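Local coordinates for protein glucoamylase (Thermoanaerobacterium thermosaccharolyticum, PDB 1LF6) that hydrolyses terminal alpha-1,4-linked glucose from the non-reducing ends of starch-type chains, releasing beta-D-glucose, and probably also cleaves isomaltose, at residues 370-375 with 418-423; 351-356 with 406-411; 435-440 with 600-605; 299-304 with 657-662; 515-520 with 529-534. All blocks are in the same frame, centred on the assembly; numbering follows the deposited sequence.

Interaction 1 (370-375 with 418-423); sequences KVVKDN and VKPLAD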
# COMPACT_ATOMS: atom_id res chain seq x y z
N LYS A 370 -21.92 -3.33 3.46
CA LYS A 370 -22.06 -4.72 3.05
C LYS A 370 -21.42 -5.62 4.12
O LYS A 370 -21.94 -6.69 4.44
CB LYS A 370 -21.37 -4.92 1.69
CG LYS A 370 -21.93 -6.05 0.82
CD LYS A 370 -21.82 -7.41 1.49
CE LYS A 370 -22.23 -8.54 0.55
NZ LYS A 370 -21.31 -8.66 -0.61
N VAL A 371 -20.30 -5.17 4.67
CA VAL A 371 -19.61 -5.94 5.69
C VAL A 371 -20.49 -6.06 6.94
O VAL A 371 -20.63 -7.15 7.51
CB VAL A 371 -18.25 -5.30 6.08
CG1 VAL A 371 -17.67 -5.98 7.30
CG2 VAL A 371 -17.27 -5.43 4.92
N VAL A 372 -21.09 -4.95 7.35
CA VAL A 372 -21.95 -4.96 8.53
C VAL A 372 -23.19 -5.82 8.30
O VAL A 372 -23.67 -6.49 9.21
CB VAL A 372 -22.39 -3.52 8.92
CG1 VAL A 372 -23.32 -3.57 10.12
CG2 VAL A 372 -21.16 -2.68 9.24
N LYS A 373 -23.69 -5.82 7.07
CA LYS A 373 -24.87 -6.62 6.76
C LYS A 373 -24.58 -8.10 6.97
O LYS A 373 -25.42 -8.84 7.49
CB LYS A 373 -25.31 -6.38 5.32
CG LYS A 373 -26.57 -7.16 4.96
CD LYS A 373 -26.80 -7.20 3.46
CE LYS A 373 -28.00 -8.08 3.13
NZ LYS A 373 -28.12 -8.28 1.66
N ASP A 374 -23.40 -8.55 6.56
CA ASP A 374 -23.05 -9.95 6.70
C ASP A 374 -22.41 -10.35 8.04
O ASP A 374 -22.35 -11.54 8.36
CB ASP A 374 -22.11 -10.38 5.57
CG ASP A 374 -22.67 -10.08 4.19
OD1 ASP A 374 -23.87 -10.35 3.95
OD2 ASP A 374 -21.91 -9.59 3.33
N ASN A 375 -21.94 -9.37 8.82
CA ASN A 375 -21.29 -9.68 10.09
C ASN A 375 -21.95 -9.06 11.32
O ASN A 375 -21.76 -9.55 12.43
CB ASN A 375 -19.83 -9.23 10.04
CG ASN A 375 -19.01 -10.04 9.08
OD1 ASN A 375 -18.71 -11.21 9.33
ND2 ASN A 375 -18.64 -9.43 7.96
N VAL A 418 -25.34 2.33 10.63
CA VAL A 418 -25.24 3.12 11.85
C VAL A 418 -25.79 2.47 13.12
O VAL A 418 -25.06 2.31 14.10
CB VAL A 418 -25.91 4.50 11.66
CG1 VAL A 418 -25.80 5.32 12.94
CG2 VAL A 418 -25.23 5.23 10.49
N LYS A 419 -27.06 2.10 13.10
CA LYS A 419 -27.67 1.49 14.29
C LYS A 419 -26.97 0.21 14.75
O LYS A 419 -26.66 0.08 15.93
CB LYS A 419 -29.16 1.24 14.05
CG LYS A 419 -29.89 0.61 15.22
CD LYS A 419 -31.38 0.95 15.20
CE LYS A 419 -32.18 0.02 16.09
NZ LYS A 419 -31.61 -0.10 17.46
N PRO A 420 -26.73 -0.74 13.85
CA PRO A 420 -26.05 -1.95 14.33
C PRO A 420 -24.67 -1.70 14.94
O PRO A 420 -24.31 -2.30 15.96
CB PRO A 420 -26.01 -2.86 13.10
CG PRO A 420 -26.13 -1.89 11.94
CD PRO A 420 -27.12 -0.88 12.44
N LEU A 421 -23.89 -0.80 14.34
CA LEU A 421 -22.56 -0.50 14.86
C LEU A 421 -22.64 0.29 16.16
O LEU A 421 -21.87 0.03 17.09
CB LEU A 421 -21.73 0.27 13.83
CG LEU A 421 -21.29 -0.53 12.60
CD1 LEU A 421 -20.50 0.37 11.67
CD2 LEU A 421 -20.44 -1.74 13.04
N ALA A 422 -23.56 1.24 16.23
CA ALA A 422 -23.72 2.04 17.43
C ALA A 422 -24.14 1.15 18.59
O ALA A 422 -23.62 1.27 19.70
CB ALA A 422 -24.77 3.14 17.20
N ASP A 423 -25.08 0.24 18.33
CA ASP A 423 -25.56 -0.67 19.36
C ASP A 423 -24.45 -1.63 19.79
O ASP A 423 -24.36 -2.01 20.95
CB ASP A 423 -26.76 -1.48 18.86
CG ASP A 423 -28.00 -0.62 18.64
OD1 ASP A 423 -28.13 0.43 19.31
OD2 ASP A 423 -28.85 -1.00 17.81
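V372 splits its two methyls between P420 and L421. CG1 lies anti to the backbone N (chi1 178°) and meets the proline ring, 3.7 Å from P420 CG, with P420 CB a little farther off. The V372 and P420 side chains cross at about a right angle. CG2 is anti to the carbonyl carbon and rests in the fork of L421, with V372 CG2 4.0 Å from both L421 CD1 and L421 CD2. L421 CB does not point straight at the other helix; CG (chi1 -70°) carries the methyls to V372. The contact is wholly apolar. P420 has no N-H to give the preceding turn, and the helix kinks there. Within 418-423, away from V372, K419 NZ bridges to the syn lone pair of D423 OD2 at 2.9 Å, one turn on. Helices 358-375 and 414-428 belong to the (alpha/alpha) barrel of family GH15. I378 touches both V372 and L421, helix 395-407 packs on L421, and helix 445-464 covers V418 and A422.

Interaction 2 (351-356 with 406-411); sequences AFIAAG and YRLKRY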
# COMPACT_ATOMS: atom_id res chain seq x y z
N ALA A 351 -9.69 11.46 2.30
CA ALA A 351 -8.84 12.10 1.29
C ALA A 351 -9.66 12.28 0.02
O ALA A 351 -9.61 13.33 -0.61
CB ALA A 351 -7.61 11.24 1.01
N PHE A 352 -10.42 11.25 -0.37
CA PHE A 352 -11.25 11.36 -1.55
C PHE A 352 -12.24 12.52 -1.38
O PHE A 352 -12.49 13.27 -2.32
CB PHE A 352 -12.03 10.05 -1.79
CG PHE A 352 -11.23 8.98 -2.48
CD1 PHE A 352 -10.59 9.24 -3.69
CD2 PHE A 352 -11.14 7.70 -1.94
CE1 PHE A 352 -9.87 8.24 -4.36
CE2 PHE A 352 -10.42 6.69 -2.59
CZ PHE A 352 -9.79 6.96 -3.80
N ILE A 353 -12.79 12.66 -0.18
CA ILE A 353 -13.73 13.74 0.09
C ILE A 353 -13.04 15.08 -0.09
O ILE A 353 -13.54 15.95 -0.80
CB ILE A 353 -14.29 13.67 1.53
CG1 ILE A 353 -15.12 12.39 1.70
CG2 ILE A 353 -15.14 14.90 1.82
CD1 ILE A 353 -16.30 12.31 0.77
N ALA A 354 -11.89 15.24 0.55
CA ALA A 354 -11.12 16.47 0.48
C ALA A 354 -10.72 16.82 -0.95
O ALA A 354 -10.58 18.00 -1.29
CB ALA A 354 -9.88 16.35 1.34
N ALA A 355 -10.52 15.79 -1.77
CA ALA A 355 -10.11 15.97 -3.16
C ALA A 355 -11.29 16.20 -4.10
O ALA A 355 -11.10 16.60 -5.24
CB ALA A 355 -9.31 14.75 -3.62
N GLY A 356 -12.51 15.95 -3.62
CA GLY A 356 -13.68 16.16 -4.45
C GLY A 356 -14.23 14.89 -5.09
O GLY A 356 -15.24 14.95 -5.79
N TYR A 406 -21.90 10.05 8.42
CA TYR A 406 -22.32 11.39 8.78
C TYR A 406 -21.77 12.44 7.82
O TYR A 406 -22.50 13.31 7.35
CB TYR A 406 -21.89 11.72 10.21
CG TYR A 406 -21.92 13.19 10.51
CD1 TYR A 406 -20.75 13.95 10.48
CD2 TYR A 406 -23.12 13.85 10.75
CE1 TYR A 406 -20.78 15.32 10.68
CE2 TYR A 406 -23.17 15.22 10.95
CZ TYR A 406 -21.99 15.95 10.90
OH TYR A 406 -22.04 17.31 11.05
N ARG A 407 -20.47 12.38 7.54
CA ARG A 407 -19.86 13.35 6.65
C ARG A 407 -20.37 13.25 5.22
O ARG A 407 -20.44 14.24 4.50
CB ARG A 407 -18.33 13.21 6.68
CG ARG A 407 -17.72 13.59 8.02
CD ARG A 407 -16.25 13.92 7.86
NE ARG A 407 -16.07 15.07 6.99
CZ ARG A 407 -15.10 15.18 6.09
NH1 ARG A 407 -14.22 14.20 5.94
NH2 ARG A 407 -15.01 16.27 5.34
N LEU A 408 -20.73 12.04 4.79
CA LEU A 408 -21.26 11.84 3.45
C LEU A 408 -22.78 12.05 3.45
O LEU A 408 -23.43 11.91 2.42
CB LEU A 408 -20.91 10.44 2.95
CG LEU A 408 -19.45 10.26 2.52
CD1 LEU A 408 -19.14 8.81 2.24
CD2 LEU A 408 -19.19 11.11 1.29
N LYS A 409 -23.32 12.40 4.62
CA LYS A 409 -24.75 12.62 4.78
C LYS A 409 -25.57 11.45 4.26
O LYS A 409 -26.64 11.63 3.67
CB LYS A 409 -25.17 13.92 4.08
CG LYS A 409 -24.55 15.16 4.71
CD LYS A 409 -25.06 16.43 4.06
CE LYS A 409 -24.47 17.66 4.75
NZ LYS A 409 -25.01 18.93 4.18
N ARG A 410 -25.05 10.25 4.48
CA ARG A 410 -25.73 9.03 4.05
C ARG A 410 -26.64 8.52 5.15
O ARG A 410 -26.39 7.47 5.75
CB ARG A 410 -24.68 7.97 3.68
CG ARG A 410 -23.88 8.31 2.44
CD ARG A 410 -24.78 8.26 1.21
NE ARG A 410 -25.41 6.95 1.08
CZ ARG A 410 -24.81 5.88 0.57
NH1 ARG A 410 -23.57 5.94 0.14
NH2 ARG A 410 -25.43 4.73 0.50
N TYR A 411 -27.70 9.27 5.41
CA TYR A 411 -28.66 8.91 6.45
C TYR A 411 -29.49 7.69 6.07
O TYR A 411 -30.24 7.15 6.88
CB TYR A 411 -29.59 10.10 6.73
CG TYR A 411 -28.85 11.40 6.90
CD1 TYR A 411 -27.70 11.47 7.68
CD2 TYR A 411 -29.31 12.57 6.30
CE1 TYR A 411 -27.02 12.67 7.86
CE2 TYR A 411 -28.64 13.78 6.47
CZ TYR A 411 -27.49 13.82 7.25
OH TYR A 411 -26.83 15.01 7.43
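Two helix ends of the (alpha/alpha) barrel meet here, and each closes in a Schellman motif. Helix 342-355 ends at G356, which has positive phi (99°), and G356 N bonds back to I353 O at 3.0 Å. After helix 395-407 and L408, K409 is the first residue to leave helical angles, also at positive phi, with K409 N bonded to Y406 O at 3.0 Å. Between the two ends, I353 reaches across. Its CG2 is anti to the backbone N and lies obliquely against the guanidinium of R407, 3.8 Å from R407 NH2. The arginine chain bends at chi3 (63°) on its way there. The CD1 branch of I353 goes instead to L408 and meets the CD2 methyl. The model places that pair too close for its exact spacing to be trusted. R407 NH1 has a weak hydrogen bond to N350, and R410 is tied by salt bridges to D366 and D412. Helix 358-375 supplies A361 beside I353, and N362 and L365 beside L408. The contact is apolar on the L408 side and mixed on the R407 side. I353 lends the charged group van der Waals contact but offers R407 NH2 no polar partner.

Interaction 3 (435-440 with 600-605); sequences ERWEEI and PLLTGE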
# COMPACT_ATOMS: atom_id res chain seq x y z
N GLU A 435 -6.15 -1.36 20.36
CA GLU A 435 -6.15 0.00 19.86
C GLU A 435 -5.74 -0.05 18.40
O GLU A 435 -5.56 -1.14 17.84
CB GLU A 435 -5.21 0.88 20.69
CG GLU A 435 -3.96 0.18 21.22
CD GLU A 435 -3.09 -0.40 20.11
OE1 GLU A 435 -3.18 -1.61 19.83
OE2 GLU A 435 -2.31 0.37 19.51
N ARG A 436 -5.56 1.11 17.76
CA ARG A 436 -5.27 1.11 16.33
C ARG A 436 -3.99 0.42 15.82
O ARG A 436 -3.89 0.15 14.63
CB ARG A 436 -5.37 2.53 15.77
CG ARG A 436 -4.28 3.50 16.16
CD ARG A 436 -4.57 4.85 15.51
NE ARG A 436 -3.48 5.81 15.68
CZ ARG A 436 -3.42 6.97 15.02
NH1 ARG A 436 -2.40 7.79 15.22
NH2 ARG A 436 -4.38 7.30 14.17
N TRP A 437 -3.03 0.14 16.69
CA TRP A 437 -1.83 -0.54 16.23
C TRP A 437 -2.08 -2.06 16.25
O TRP A 437 -1.22 -2.85 15.88
CB TRP A 437 -0.63 -0.18 17.10
CG TRP A 437 -0.30 1.30 17.09
CD1 TRP A 437 0.10 2.05 18.17
CD2 TRP A 437 -0.34 2.21 15.97
NE1 TRP A 437 0.30 3.36 17.79
CE2 TRP A 437 0.04 3.48 16.45
CE3 TRP A 437 -0.67 2.06 14.62
CZ2 TRP A 437 0.10 4.61 15.62
CZ3 TRP A 437 -0.61 3.19 13.79
CH2 TRP A 437 -0.23 4.44 14.29
N GLU A 438 -3.29 -2.43 16.68
CA GLU A 438 -3.73 -3.83 16.73
C GLU A 438 -2.92 -4.73 17.66
O GLU A 438 -2.72 -5.91 17.36
CB GLU A 438 -3.70 -4.42 15.33
CG GLU A 438 -4.24 -3.49 14.25
CD GLU A 438 -4.37 -4.18 12.91
OE1 GLU A 438 -3.35 -4.34 12.21
OE2 GLU A 438 -5.50 -4.58 12.57
N GLU A 439 -2.47 -4.19 18.79
CA GLU A 439 -1.62 -4.97 19.68
C GLU A 439 -2.06 -5.17 21.12
O GLU A 439 -1.74 -6.19 21.74
CB GLU A 439 -0.22 -4.35 19.69
CG GLU A 439 0.32 -4.06 18.30
CD GLU A 439 1.61 -3.26 18.31
OE1 GLU A 439 1.75 -2.36 19.16
OE2 GLU A 439 2.49 -3.52 17.46
N ILE A 440 -2.79 -4.22 21.68
CA ILE A 440 -3.17 -4.33 23.07
C ILE A 440 -4.54 -3.73 23.35
O ILE A 440 -4.99 -2.83 22.63
CB ILE A 440 -2.12 -3.62 23.94
CG1 ILE A 440 -2.40 -3.84 25.43
CG2 ILE A 440 -2.08 -2.14 23.58
CD1 ILE A 440 -1.28 -3.32 26.32
N PRO A 600 6.12 8.63 8.71
CA PRO A 600 5.74 9.94 8.16
C PRO A 600 4.25 10.19 8.41
O PRO A 600 3.80 11.34 8.46
CB PRO A 600 6.11 9.83 6.67
CG PRO A 600 6.41 8.36 6.45
CD PRO A 600 6.95 7.88 7.76
N LEU A 601 3.49 9.12 8.58
CA LEU A 601 2.06 9.23 8.86
C LEU A 601 1.87 10.10 10.11
O LEU A 601 1.01 10.96 10.14
CB LEU A 601 1.45 7.85 9.12
CG LEU A 601 0.05 7.79 9.76
CD1 LEU A 601 -0.98 8.45 8.85
CD2 LEU A 601 -0.33 6.33 10.02
N LEU A 602 2.70 9.86 11.12
CA LEU A 602 2.61 10.62 12.36
C LEU A 602 3.10 12.05 12.21
O LEU A 602 2.76 12.92 13.02
CB LEU A 602 3.36 9.89 13.48
CG LEU A 602 2.74 8.51 13.73
CD1 LEU A 602 3.48 7.79 14.86
CD2 LEU A 602 1.25 8.69 14.07
N THR A 603 3.90 12.31 11.18
CA THR A 603 4.38 13.66 10.92
C THR A 603 3.16 14.42 10.40
O THR A 603 2.92 15.57 10.77
CB THR A 603 5.47 13.68 9.83
OG1 THR A 603 6.66 13.05 10.34
CG2 THR A 603 5.79 15.12 9.42
N GLY A 604 2.39 13.75 9.55
CA GLY A 604 1.19 14.35 9.00
C GLY A 604 0.15 14.59 10.08
O GLY A 604 -0.48 15.65 10.11
N GLU A 605 -0.03 13.62 10.97
CA GLU A 605 -1.01 13.79 12.04
C GLU A 605 -0.64 14.94 12.97
O GLU A 605 -1.52 15.65 13.45
CB GLU A 605 -1.18 12.48 12.84
CG GLU A 605 -1.98 11.41 12.09
CD GLU A 605 -2.49 10.30 12.99
OE1 GLU A 605 -3.09 9.34 12.47
OE2 GLU A 605 -2.31 10.39 14.23
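A type I beta turn, E435 to E438, faces the first turns of helix 600-612; the CA atoms of W437 in the turn and L602 in the helix are 12.6 Å apart, so long side chains bridge the gap. R436 does most of this. Its chain is extended from CG to NE and meets E605 coming from the opposite direction. The guanidinium grips the carboxylate end-on with two nitrogens. R436 NH1 binds E605 OE2 at 2.8 Å, nearly straight (167°), and R436 NH2 binds E605 OE1 at 3.0 Å, more bent. The two planes are turned 44° apart. L602 CD2 sits obliquely by R436 NH1 at 3.9 Å. It also comes to the ring edge of W437, 4.5 Å from W437 CH2. R436 CG covers one face of that indole. R436 NE bonds to S535, and W437 NE1 to D533. E435, probably the proton acceptor, folds back over the turn. E435 OE1 takes E439 N at 2.9 Å and I440 N at 3.2 Å, while E435 OE2 takes W437 N and a salt bridge from R504. The buried salt bridge thus ties the catalytic loop between helices 414-428 and 445-464 to helix 600-612, with W654 of helix 653-668 against both R436 and E605.

Interaction 4 (299-304 with 657-662); sequences YNSMMI and AEYVIL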
# COMPACT_ATOMS: atom_id res chain seq x y z
N TYR A 299 -1.60 15.07 -6.55
CA TYR A 299 -2.15 14.25 -7.62
C TYR A 299 -1.60 12.83 -7.55
O TYR A 299 -2.35 11.85 -7.72
CB TYR A 299 -1.85 14.90 -8.98
CG TYR A 299 -2.69 16.12 -9.26
CD1 TYR A 299 -4.07 16.01 -9.46
CD2 TYR A 299 -2.13 17.40 -9.33
CE1 TYR A 299 -4.87 17.14 -9.71
CE2 TYR A 299 -2.91 18.53 -9.57
CZ TYR A 299 -4.28 18.39 -9.76
OH TYR A 299 -5.06 19.51 -10.00
N ASN A 300 -0.31 12.69 -7.30
CA ASN A 300 0.30 11.37 -7.21
C ASN A 300 -0.42 10.56 -6.13
O ASN A 300 -0.81 9.41 -6.35
CB ASN A 300 1.80 11.47 -6.87
CG ASN A 300 2.52 10.13 -7.02
OD1 ASN A 300 3.19 9.67 -6.09
ND2 ASN A 300 2.40 9.51 -8.18
N SER A 301 -0.60 11.17 -4.95
CA SER A 301 -1.27 10.49 -3.85
C SER A 301 -2.69 10.07 -4.22
O SER A 301 -3.10 8.94 -3.95
CB SER A 301 -1.32 11.41 -2.61
OG SER A 301 -0.01 11.74 -2.18
N MET A 302 -3.45 10.97 -4.84
CA MET A 302 -4.82 10.66 -5.21
C MET A 302 -4.95 9.53 -6.24
O MET A 302 -5.90 8.75 -6.19
CB MET A 302 -5.55 11.91 -5.69
CG MET A 302 -5.81 12.95 -4.59
SD MET A 302 -6.52 12.24 -3.09
CE MET A 302 -8.01 11.45 -3.73
N MET A 303 -4.00 9.44 -7.17
CA MET A 303 -4.05 8.38 -8.17
C MET A 303 -3.72 7.05 -7.50
O MET A 303 -4.37 6.03 -7.77
CB MET A 303 -3.05 8.65 -9.29
CG MET A 303 -3.29 9.96 -10.03
SD MET A 303 -2.28 10.19 -11.50
CE MET A 303 -3.46 9.98 -12.71
N ILE A 304 -2.72 7.07 -6.63
CA ILE A 304 -2.32 5.87 -5.91
C ILE A 304 -3.52 5.33 -5.13
O ILE A 304 -3.78 4.13 -5.16
CB ILE A 304 -1.14 6.15 -4.94
CG1 ILE A 304 0.14 6.39 -5.74
CG2 ILE A 304 -0.96 4.98 -3.97
CD1 ILE A 304 1.33 6.74 -4.89
N ALA A 657 -3.08 9.47 2.16
CA ALA A 657 -4.36 10.08 2.45
C ALA A 657 -4.13 11.20 3.46
O ALA A 657 -4.70 12.29 3.35
CB ALA A 657 -5.33 9.04 3.02
N GLU A 658 -3.26 10.94 4.43
CA GLU A 658 -2.95 11.94 5.44
C GLU A 658 -2.27 13.13 4.78
O GLU A 658 -2.56 14.27 5.13
CB GLU A 658 -2.03 11.34 6.52
CG GLU A 658 -1.79 12.26 7.72
CD GLU A 658 -3.03 12.46 8.58
OE1 GLU A 658 -4.05 11.79 8.33
OE2 GLU A 658 -2.98 13.29 9.51
N TYR A 659 -1.36 12.88 3.83
CA TYR A 659 -0.69 13.99 3.16
C TYR A 659 -1.69 14.85 2.41
O TYR A 659 -1.63 16.08 2.47
CB TYR A 659 0.38 13.49 2.16
CG TYR A 659 0.92 14.63 1.32
CD1 TYR A 659 0.35 14.94 0.08
CD2 TYR A 659 1.92 15.47 1.80
CE1 TYR A 659 0.75 16.06 -0.65
CE2 TYR A 659 2.33 16.60 1.08
CZ TYR A 659 1.74 16.88 -0.14
OH TYR A 659 2.12 18.00 -0.85
N VAL A 660 -2.60 14.21 1.69
CA VAL A 660 -3.62 14.94 0.94
C VAL A 660 -4.44 15.84 1.87
O VAL A 660 -4.61 17.03 1.61
CB VAL A 660 -4.57 13.96 0.21
CG1 VAL A 660 -5.77 14.71 -0.38
CG2 VAL A 660 -3.81 13.26 -0.89
N ILE A 661 -4.94 15.26 2.96
CA ILE A 661 -5.74 16.01 3.92
C ILE A 661 -4.96 17.14 4.58
O ILE A 661 -5.50 18.23 4.82
CB ILE A 661 -6.33 15.06 4.99
CG1 ILE A 661 -7.36 14.14 4.33
CG2 ILE A 661 -6.98 15.85 6.12
CD1 ILE A 661 -7.76 12.94 5.17
N LEU A 662 -3.68 16.90 4.87
CA LEU A 662 -2.83 17.91 5.51
C LEU A 662 -2.55 19.05 4.53
O LEU A 662 -2.66 20.23 4.87
CB LEU A 662 -1.50 17.29 5.95
CG LEU A 662 -0.45 18.28 6.45
CD1 LEU A 662 -1.00 19.03 7.65
CD2 LEU A 662 0.84 17.54 6.80
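V660 sets its CG2 methyl between S301 and M302 of the facing helix. V660 CG2 lies 3.5 Å from S301 CB and 3.6 Å from M302 SD. V660 CG1 also reaches the sulfur, at 3.7 Å from M302 SD, so both methyls of the valine touch it. The methionine chain bends at chi2 (-48°) and chi3 (-57°), which brings the sulfur against the valine; the two side chains cross at about a right angle. The helices close in most at S301 and V660, whose CA atoms are 6.9 Å apart. The segment axes come within 9.2 Å and run at 136° to each other, about midway between perpendicular and antiparallel. These are helices 296-306 and 653-668 of the (alpha/alpha) barrel domain. The two segments are more than 350 residues apart in the chain, so the contact joins distant parts of that domain. Beside the valine, S301 OG approaches Y659 CD1 obliquely, 3.9 Å away. The serine hydroxyl bonds to L297 O and to H656 ND1 instead of the ring. Y659 OH bonds to E625. M302 also leans on F352 of helix 342-355.

Interaction 5 (515-520 with 529-534); sequences FMINIA and KEIVDP
I517 holds CG1 between its backbone N and carbonyl carbon (chi1 64°), and its chain then runs straight on (chi2 177°), carrying CD1 over to I531. I531 turns CG1 anti to its carbonyl carbon, beside the backbone N, and bends again at chi2 (-61°). The two side chains pass at a slant, and I517 CD1 rests 3.9 Å from I531 CG1. I519, two residues along the strand, reaches the next atom of the same side chain, with I519 CD1 4.4 Å from I531 CD1. I531 is therefore touched by both isoleucines of strand 516-519, at successive atoms of its own chain. All three are buried. The strand pairs antiparallel with strand 524-527 to make a two-stranded hairpin. I531 lies in the chain that follows the hairpin, and Y526 of the second strand touches both I519 and I531. Polar groups sit around this apolar patch: K529 NZ makes a salt bridge to D514, and D533 bonds to S535. I440 of the catalytic loop lies on I517. The three isoleucines meet by dispersion contact alone. Such a contact gives little direction by itself, so the hairpin pairing and the polar bonds around it probably set how the two segments lie.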
# COMPACT_ATOMS: atom_id res chain seq x y z
N PHE A 515 0.43 -1.23 36.47
CA PHE A 515 -0.14 -2.29 35.65
C PHE A 515 0.85 -2.56 34.53
O PHE A 515 1.13 -1.68 33.71
CB PHE A 515 -1.50 -1.83 35.09
CG PHE A 515 -2.26 -2.90 34.35
CD1 PHE A 515 -2.02 -3.13 33.00
CD2 PHE A 515 -3.21 -3.67 35.00
CE1 PHE A 515 -2.73 -4.10 32.31
CE2 PHE A 515 -3.93 -4.66 34.32
CZ PHE A 515 -3.68 -4.87 32.97
N MET A 516 1.40 -3.77 34.52
CA MET A 516 2.39 -4.16 33.52
C MET A 516 1.75 -4.61 32.21
O MET A 516 0.79 -5.38 32.21
CB MET A 516 3.26 -5.29 34.07
CG MET A 516 4.06 -4.92 35.30
SD MET A 516 5.21 -3.57 34.99
CE MET A 516 6.51 -4.42 34.15
N ILE A 517 2.30 -4.13 31.10
CA ILE A 517 1.78 -4.53 29.80
C ILE A 517 2.89 -5.15 28.97
O ILE A 517 4.07 -4.89 29.21
CB ILE A 517 1.18 -3.33 29.04
CG1 ILE A 517 2.27 -2.30 28.72
CG2 ILE A 517 0.09 -2.71 29.87
CD1 ILE A 517 1.76 -1.12 27.90
N ASN A 518 2.51 -5.99 28.03
CA ASN A 518 3.47 -6.67 27.18
C ASN A 518 3.49 -6.04 25.80
O ASN A 518 2.49 -6.07 25.08
CB ASN A 518 3.11 -8.16 27.08
CG ASN A 518 2.87 -8.80 28.44
OD1 ASN A 518 1.82 -8.59 29.06
ND2 ASN A 518 3.83 -9.57 28.91
N ILE A 519 4.62 -5.45 25.44
CA ILE A 519 4.76 -4.80 24.14
C ILE A 519 4.94 -5.86 23.07
O ILE A 519 5.73 -6.79 23.23
CB ILE A 519 5.97 -3.84 24.13
CG1 ILE A 519 5.82 -2.77 25.21
CG2 ILE A 519 6.10 -3.19 22.75
CD1 ILE A 519 4.62 -1.85 25.02
N ALA A 520 4.20 -5.71 21.98
CA ALA A 520 4.26 -6.65 20.87
C ALA A 520 5.62 -6.64 20.18
O ALA A 520 6.48 -5.83 20.49
CB ALA A 520 3.17 -6.33 19.85
N LYS A 529 2.22 3.36 32.56
CA LYS A 529 2.58 4.77 32.67
C LYS A 529 3.90 5.15 31.99
O LYS A 529 4.19 6.34 31.84
CB LYS A 529 2.60 5.18 34.14
CG LYS A 529 1.23 5.11 34.81
CD LYS A 529 1.33 5.34 36.30
CE LYS A 529 2.02 4.18 36.99
NZ LYS A 529 2.15 4.43 38.44
N GLU A 530 4.68 4.16 31.58
CA GLU A 530 5.95 4.43 30.90
C GLU A 530 5.75 4.59 29.40
O GLU A 530 6.65 5.03 28.69
CB GLU A 530 6.93 3.26 31.09
CG GLU A 530 7.35 2.91 32.51
CD GLU A 530 8.32 1.73 32.52
OE1 GLU A 530 9.43 1.87 31.96
OE2 GLU A 530 7.98 0.67 33.09
N ILE A 531 4.57 4.22 28.92
CA ILE A 531 4.30 4.26 27.48
C ILE A 531 3.40 5.37 26.97
O ILE A 531 2.24 5.46 27.36
CB ILE A 531 3.68 2.92 27.03
CG1 ILE A 531 4.45 1.74 27.67
CG2 ILE A 531 3.70 2.82 25.52
CD1 ILE A 531 5.92 1.65 27.29
N VAL A 532 3.95 6.21 26.09
CA VAL A 532 3.17 7.29 25.49
C VAL A 532 3.05 7.01 23.99
O VAL A 532 3.87 6.29 23.42
CB VAL A 532 3.80 8.69 25.73
CG1 VAL A 532 3.73 9.02 27.21
CG2 VAL A 532 5.23 8.75 25.22
N ASP A 533 2.01 7.56 23.37
CA ASP A 533 1.71 7.31 21.96
C ASP A 533 1.11 8.58 21.35
O ASP A 533 0.14 9.14 21.88
CB ASP A 533 0.71 6.15 21.92
CG ASP A 533 0.36 5.70 20.51
OD1 ASP A 533 0.24 6.55 19.61
OD2 ASP A 533 0.19 4.47 20.33
N PRO A 534 1.66 9.07 20.22
CA PRO A 534 1.13 10.28 19.59
C PRO A 534 -0.33 10.17 19.14
O PRO A 534 -0.95 11.17 18.79
CB PRO A 534 2.09 10.53 18.43
CG PRO A 534 2.60 9.18 18.12
CD PRO A 534 2.82 8.56 19.47

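All five contacts lie in the family 15 catalytic domain. Interaction 3 holds the two probable catalytic glutamates, and interaction 5 borders it. Their centres are 14 Å apart, and W437 NE1 meets D533 OD2 at 2.8 Å, while I440 and L602 pack on I517 and P534. Interaction 4 touches interaction 3, with E658 OE2 3.2 Å from E605 CA. It also touches interaction 2, where M302 CE is 3.4 Å from F352 CD1. A continuous chain of contact thus runs from 515-520 with 529-534 to 351-356 with 406-411. Interaction 1 stands apart, its nearest atoms about 5 Å from interaction 2 and about 13 Å from interaction 3.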